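Local coordinates for alpha-1,2-Mannosidase (Trichoderma reesei, PDB 1HCU), which probably trims alpha-1,2-linked mannose residues from N-linked oligomannose glycans, as a calcium-dependent glycosyl hydrolase of family 47, at residues S171-N174 with V175-G179; A457-Y460 with A461-F465. All blocks are in the same frame, centred on the assembly; numbering follows the deposited sequence.

Contact 1 (S171-N174 with V175-G179)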
ATOM      1  N   SER A 171      13.700   9.827 -18.774  1.00 17.56           N
ATOM      2  CA  SER A 171      13.952   8.834 -19.813  1.00 19.77           C
ATOM      3  C   SER A 171      13.612   7.404 -19.386  1.00 20.08           C
ATOM      4  O   SER A 171      13.690   6.477 -20.195  1.00 21.07           O
ATOM      5  CB  SER A 171      15.413   8.902 -20.251  1.00 18.75           C
ATOM      6  OG  SER A 171      16.273   8.695 -19.148  1.00 20.81           O
ATOM      7  N   SER A 172      13.239   7.227 -18.119  1.00 18.94           N
ATOM      8  CA  SER A 172      12.872   5.911 -17.601  1.00 18.94           C
ATOM      9  C   SER A 172      12.065   6.039 -16.318  1.00 18.16           C
ATOM     10  O   SER A 172      12.017   7.104 -15.708  1.00 18.44           O
ATOM     11  CB  SER A 172      14.116   5.060 -17.322  1.00 20.17           C
ATOM     12  OG  SER A 172      14.815   5.543 -16.192  1.00 23.64           O
ATOM     13  N   ASN A 173      11.450   4.934 -15.909  1.00 17.30           N
ATOM     14  CA  ASN A 173      10.626   4.887 -14.711  1.00 15.12           C
ATOM     15  C   ASN A 173      10.763   3.464 -14.150  1.00 16.42           C
ATOM     16  O   ASN A 173      11.315   2.580 -14.828  1.00 16.59           O
ATOM     17  CB  ASN A 173       9.171   5.175 -15.114  1.00 14.41           C
ATOM     18  CG  ASN A 173       8.301   5.635 -13.947  1.00 14.28           C
ATOM     19  OD1 ASN A 173       8.729   5.663 -12.790  1.00 13.88           O
ATOM     20  ND2 ASN A 173       7.063   5.997 -14.257  1.00 12.05           N
ATOM     21  N   ASN A 174      10.287   3.242 -12.920  1.00 14.64           N
ATOM     22  CA  ASN A 174      10.344   1.909 -12.319  1.00 13.81           C
ATOM     23  C   ASN A 174       9.001   1.199 -12.495  1.00 12.97           C
ATOM     24  O   ASN A 174       7.968   1.849 -12.666  1.00 12.34           O
ATOM     25  CB  ASN A 174      10.739   1.965 -10.822  1.00 14.12           C
ATOM     26  CG  ASN A 174       9.795   2.817  -9.971  1.00 14.82           C
ATOM     27  OD1 ASN A 174      10.017   4.018  -9.782  1.00 15.65           O
ATOM     28  ND2 ASN A 174       8.747   2.196  -9.451  1.00 12.27           N
ATOM     29  N   VAL A 175       9.026  -0.132 -12.462  1.00 11.87           N
ATOM     30  CA  VAL A 175       7.826  -0.933 -12.651  1.00 11.21           C
ATOM     31  C   VAL A 175       6.737  -0.680 -11.618  1.00 13.54           C
ATOM     32  O   VAL A 175       5.552  -0.728 -11.946  1.00 14.43           O
ATOM     33  CB  VAL A 175       8.153  -2.462 -12.693  1.00 10.70           C
ATOM     34  CG1 VAL A 175       9.081  -2.752 -13.865  1.00  8.93           C
ATOM     35  CG2 VAL A 175       8.781  -2.920 -11.385  1.00 11.21           C
ATOM     36  N   ALA A 176       7.106  -0.404 -10.373  1.00 13.26           N
ATOM     37  CA  ALA A 176       6.071  -0.139  -9.383  1.00 14.27           C
ATOM     38  C   ALA A 176       5.257   1.098  -9.772  1.00 13.83           C
ATOM     39  O   ALA A 176       4.031   1.053  -9.777  1.00 15.89           O
ATOM     40  CB  ALA A 176       6.680   0.043  -7.995  1.00 11.61           C
ATOM     41  N   GLU A 177       5.927   2.194 -10.114  1.00 13.53           N
ATOM     42  CA  GLU A 177       5.217   3.426 -10.463  1.00 14.59           C
ATOM     43  C   GLU A 177       4.479   3.359 -11.801  1.00 14.04           C
ATOM     44  O   GLU A 177       3.475   4.038 -12.001  1.00 12.53           O
ATOM     45  CB  GLU A 177       6.188   4.614 -10.427  1.00 16.29           C
ATOM     46  CG  GLU A 177       6.916   4.703  -9.082  1.00 20.34           C
ATOM     47  CD  GLU A 177       7.594   6.037  -8.828  1.00 21.86           C
ATOM     48  OE1 GLU A 177       8.599   6.051  -8.091  1.00 21.26           O
ATOM     49  OE2 GLU A 177       7.118   7.070  -9.349  1.00 24.77           O
ATOM     50  N   ILE A 178       4.977   2.525 -12.707  1.00 13.54           N
ATOM     51  CA  ILE A 178       4.349   2.342 -14.004  1.00 12.40           C
ATOM     52  C   ILE A 178       3.160   1.394 -13.865  1.00 13.32           C
ATOM     53  O   ILE A 178       2.099   1.621 -14.442  1.00 13.42           O
ATOM     54  CB  ILE A 178       5.317   1.695 -15.008  1.00 13.25           C
ATOM     55  CG1 ILE A 178       6.475   2.644 -15.320  1.00 12.41           C
ATOM     56  CG2 ILE A 178       4.559   1.302 -16.269  1.00 12.28           C
ATOM     57  CD1 ILE A 178       7.559   2.012 -16.172  1.00  9.85           C
ATOM     58  N   GLY A 179       3.355   0.331 -13.085  1.00 13.67           N
ATOM     59  CA  GLY A 179       2.319  -0.671 -12.902  1.00 14.04           C
ATOM     60  C   GLY A 179       1.329  -0.492 -11.768  1.00 15.74           C
ATOM     61  O   GLY A 179       0.611  -1.430 -11.426  1.00 16.22           O
TER
HETATM   62  O   HOH W   1       4.523   6.723 -12.754  1.00 14.13           O
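Asn173 meets Ile178 and Glu177 where the chain passes from strand 172-174 into the short helix 175-178. At its base, Asn173 CB lies 3.7 Å from Ile178 CG1, and the two side chains run past each other in opposite directions. With CG trans to the backbone N (chi1 -160°), the amide reaches on alongside the helix. Its oxygen, Asn173 OD1, comes to 3.6 Å from Glu177 CB and accepts a hydrogen bond from the backbone N of Asn174 at 2.9 Å, the donor standing 38° out of the carbonyl plane. The nitrogen, Asn173 ND2, rests 3.6 Å from Ile178 CG1. Asn173 ND2 donates to Pro155 O and, at 3.0 Å, to water 1, which gives a weak bond to Glu177 O. Two acceptors thus fix the rotation of this buried amide. One residue on, Asn174 CG approaches Glu177 CG to 3.6 Å, while Asn174 O accepts the hydrogen bond of Ile178 N at 3.1 Å, closing the first helical turn. Strand 225-227 pairs antiparallel with 172-174, and Val226 covers Val175 and Ile178. This is a strand-to-helix junction with Asn174 at the N-cap, set beside the predicted active-site residue Asp245, which Ala176 touches.

Contact 2 (A457-Y460 with A461-F465)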
ATOM      1  N   ALA A 457      -3.083   1.860   7.863  1.00  9.81           N
ATOM      2  CA  ALA A 457      -2.874   1.248   9.159  1.00 10.31           C
ATOM      3  C   ALA A 457      -4.157   1.187   9.981  1.00 10.37           C
ATOM      4  O   ALA A 457      -4.537   0.120  10.454  1.00 12.09           O
ATOM      5  CB  ALA A 457      -1.795   1.988   9.920  1.00  8.92           C
ATOM      6  N   LEU A 458      -4.839   2.319  10.133  1.00 11.59           N
ATOM      7  CA  LEU A 458      -6.068   2.352  10.932  1.00 11.38           C
ATOM      8  C   LEU A 458      -7.244   1.635  10.263  1.00 12.22           C
ATOM      9  O   LEU A 458      -8.143   1.131  10.939  1.00 13.73           O
ATOM     10  CB  LEU A 458      -6.431   3.807  11.272  1.00 10.57           C
ATOM     11  CG  LEU A 458      -5.464   4.507  12.249  1.00 10.99           C
ATOM     12  CD1 LEU A 458      -5.856   5.979  12.429  1.00 10.02           C
ATOM     13  CD2 LEU A 458      -5.503   3.798  13.598  1.00  9.34           C
ATOM     14  N   LYS A 459      -7.224   1.582   8.934  1.00 11.78           N
ATOM     15  CA  LYS A 459      -8.269   0.920   8.163  1.00 12.17           C
ATOM     16  C   LYS A 459      -8.182  -0.606   8.338  1.00 11.18           C
ATOM     17  O   LYS A 459      -9.158  -1.247   8.703  1.00  9.04           O
ATOM     18  CB  LYS A 459      -8.123   1.299   6.679  1.00 13.62           C
ATOM     19  CG  LYS A 459      -9.022   0.520   5.725  1.00 13.59           C
ATOM     20  CD  LYS A 459     -10.255   1.286   5.348  1.00 16.43           C
ATOM     21  CE  LYS A 459     -10.169   1.895   3.947  1.00 13.77           C
ATOM     22  NZ  LYS A 459      -9.163   2.986   3.791  1.00 12.77           N
ATOM     23  N   TYR A 460      -7.016  -1.190   8.080  1.00 10.89           N
ATOM     24  CA  TYR A 460      -6.880  -2.637   8.227  1.00 10.14           C
ATOM     25  C   TYR A 460      -7.056  -3.073   9.682  1.00 12.46           C
ATOM     26  O   TYR A 460      -7.689  -4.096   9.947  1.00 12.16           O
ATOM     27  CB  TYR A 460      -5.528  -3.122   7.683  1.00  9.13           C
ATOM     28  CG  TYR A 460      -5.409  -3.036   6.168  1.00 12.01           C
ATOM     29  CD1 TYR A 460      -6.291  -3.730   5.333  1.00 10.84           C
ATOM     30  CD2 TYR A 460      -4.432  -2.237   5.573  1.00 10.27           C
ATOM     31  CE1 TYR A 460      -6.200  -3.620   3.939  1.00 13.57           C
ATOM     32  CE2 TYR A 460      -4.333  -2.125   4.188  1.00 12.79           C
ATOM     33  CZ  TYR A 460      -5.217  -2.813   3.375  1.00 14.33           C
ATOM     34  OH  TYR A 460      -5.129  -2.681   2.004  1.00 15.16           O
ATOM     35  N   ALA A 461      -6.506  -2.295  10.617  1.00 11.72           N
ATOM     36  CA  ALA A 461      -6.616  -2.616  12.035  1.00 13.02           C
ATOM     37  C   ALA A 461      -8.088  -2.676  12.458  1.00 13.04           C
ATOM     38  O   ALA A 461      -8.508  -3.579  13.185  1.00 12.84           O
ATOM     39  CB  ALA A 461      -5.870  -1.577  12.870  1.00 12.91           C
ATOM     40  N   TYR A 462      -8.869  -1.717  11.979  1.00 11.93           N
ATOM     41  CA  TYR A 462     -10.283  -1.656  12.292  1.00 11.70           C
ATOM     42  C   TYR A 462     -11.081  -2.811  11.678  1.00 13.47           C
ATOM     43  O   TYR A 462     -11.844  -3.489  12.371  1.00 14.06           O
ATOM     44  CB  TYR A 462     -10.855  -0.340  11.791  1.00 11.12           C
ATOM     45  CG  TYR A 462     -12.335  -0.226  12.000  1.00 13.16           C
ATOM     46  CD1 TYR A 462     -12.857  -0.037  13.274  1.00 14.44           C
ATOM     47  CD2 TYR A 462     -13.218  -0.333  10.930  1.00 13.57           C
ATOM     48  CE1 TYR A 462     -14.218   0.043  13.484  1.00 14.67           C
ATOM     49  CE2 TYR A 462     -14.588  -0.256  11.130  1.00 15.24           C
ATOM     50  CZ  TYR A 462     -15.077  -0.066  12.413  1.00 15.11           C
ATOM     51  OH  TYR A 462     -16.424   0.025  12.630  1.00 20.45           O
ATOM     52  N   LEU A 463     -10.901  -3.027  10.378  1.00 12.70           N
ATOM     53  CA  LEU A 463     -11.624  -4.066   9.658  1.00 12.46           C
ATOM     54  C   LEU A 463     -11.410  -5.472  10.193  1.00 12.22           C
ATOM     55  O   LEU A 463     -12.293  -6.326  10.081  1.00 11.40           O
ATOM     56  CB  LEU A 463     -11.264  -4.024   8.163  1.00 13.33           C
ATOM     57  CG  LEU A 463     -11.736  -2.760   7.428  1.00 13.78           C
ATOM     58  CD1 LEU A 463     -11.232  -2.766   5.978  1.00  9.87           C
ATOM     59  CD2 LEU A 463     -13.261  -2.696   7.475  1.00 10.57           C
ATOM     60  N   ILE A 464     -10.249  -5.726  10.781  1.00 11.97           N
ATOM     61  CA  ILE A 464     -10.000  -7.054  11.306  1.00 13.60           C
ATOM     62  C   ILE A 464     -10.815  -7.323  12.592  1.00 15.41           C
ATOM     63  O   ILE A 464     -11.050  -8.481  12.948  1.00 15.37           O
ATOM     64  CB  ILE A 464      -8.479  -7.280  11.525  1.00 13.17           C
ATOM     65  CG1 ILE A 464      -8.198  -8.781  11.621  1.00 15.19           C
ATOM     66  CG2 ILE A 464      -7.996  -6.528  12.746  1.00 15.38           C
ATOM     67  CD1 ILE A 464      -6.723  -9.133  11.598  1.00 15.56           C
ATOM     68  N   PHE A 465     -11.275  -6.258  13.257  1.00 14.79           N
ATOM     69  CA  PHE A 465     -12.080  -6.388  14.482  1.00 15.93           C
ATOM     70  C   PHE A 465     -13.554  -6.002  14.225  1.00 18.22           C
ATOM     71  O   PHE A 465     -14.442  -6.323  15.016  1.00 17.87           O
ATOM     72  CB  PHE A 465     -11.520  -5.484  15.602  1.00 11.23           C
ATOM     73  CG  PHE A 465     -10.058  -5.730  15.934  1.00  9.23           C
ATOM     74  CD1 PHE A 465      -9.620  -6.991  16.352  1.00  6.42           C
ATOM     75  CD2 PHE A 465      -9.123  -4.695  15.843  1.00  4.24           C
ATOM     76  CE1 PHE A 465      -8.283  -7.212  16.673  1.00  6.54           C
ATOM     77  CE2 PHE A 465      -7.780  -4.908  16.159  1.00  6.02           C
ATOM     78  CZ  PHE A 465      -7.356  -6.171  16.577  1.00  4.85           C
TER
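Leu463 N donates to Lys459 O at 3.0 Å, and the N-H points almost straight at the oxygen (172°), which identifies one rung of the i to i+4 ladder of an alpha-helix, here 451-465. The neighbouring rungs are Ala461 N to Ala457 O, Tyr462 N to Leu458 O and Ile464 N to Tyr460 O, each 3.1 Å long. The last of these is more bent, with an N-H...O angle of 146°. Lys459 adds a second polar element. Its chain bends at chi2, chi3 and chi4, bringing NZ back to a hydrogen bond with Ala455 O, and the same ammonium group forms a salt bridge with Asp63 and hydrogen bonds with Thr64 OG1 and Ala487 O. The buried charge is therefore held by several oxygens, which probably stabilise its protonated form.

Packing follows the helical spacing. The aliphatic part of Lys459 runs side by side with Leu463, pointing the same way, and Lys459 CG meets Leu463 CD1 at 4.0 Å. Leu463 CG also sits 3.2 Å from Lys459 O. Because Tyr462 CG is trans to its own backbone N (chi1 177°), the ring leads away from the preceding turn and packs on Ala16 and Val19 of helix 13-33. Other faces of the helix are covered by helix 393-405, through Tyr399 against Leu463 and Ile464, and by helix 408-425, through Leu418 against Ala461. These are helix-helix contacts within the (alpha/alpha)7 barrel of this family. Toward the end of the segment, the methyl carbon Ile464 CG2 stands 3.6 Å above the plane of the Phe465 ring, over its centre.

How the contacts relate
Contact 1 and contact 2 are separate pieces of packing: their centres are 30 Å apart, their nearest atoms about 15 Å, and they lie on opposite sides of the chain's centre. Measured to the calcium ion, the side chain of Ala176 in contact 1 is about 9 Å away and that of Tyr460 in contact 2 about 7 Å. Predicted catalytic residues lie near both: side chain to side chain, Ala176 is about 4 Å from Asp245, Glu177 about 6 Å from Glu100, and Tyr460 about 8 Å from Glu393. Tyr460 is likewise about 8 Å from Thr485, a calcium-binding residue. Both contacts thus stay outside the ion's first shell, approaching the site from different parts of the fold.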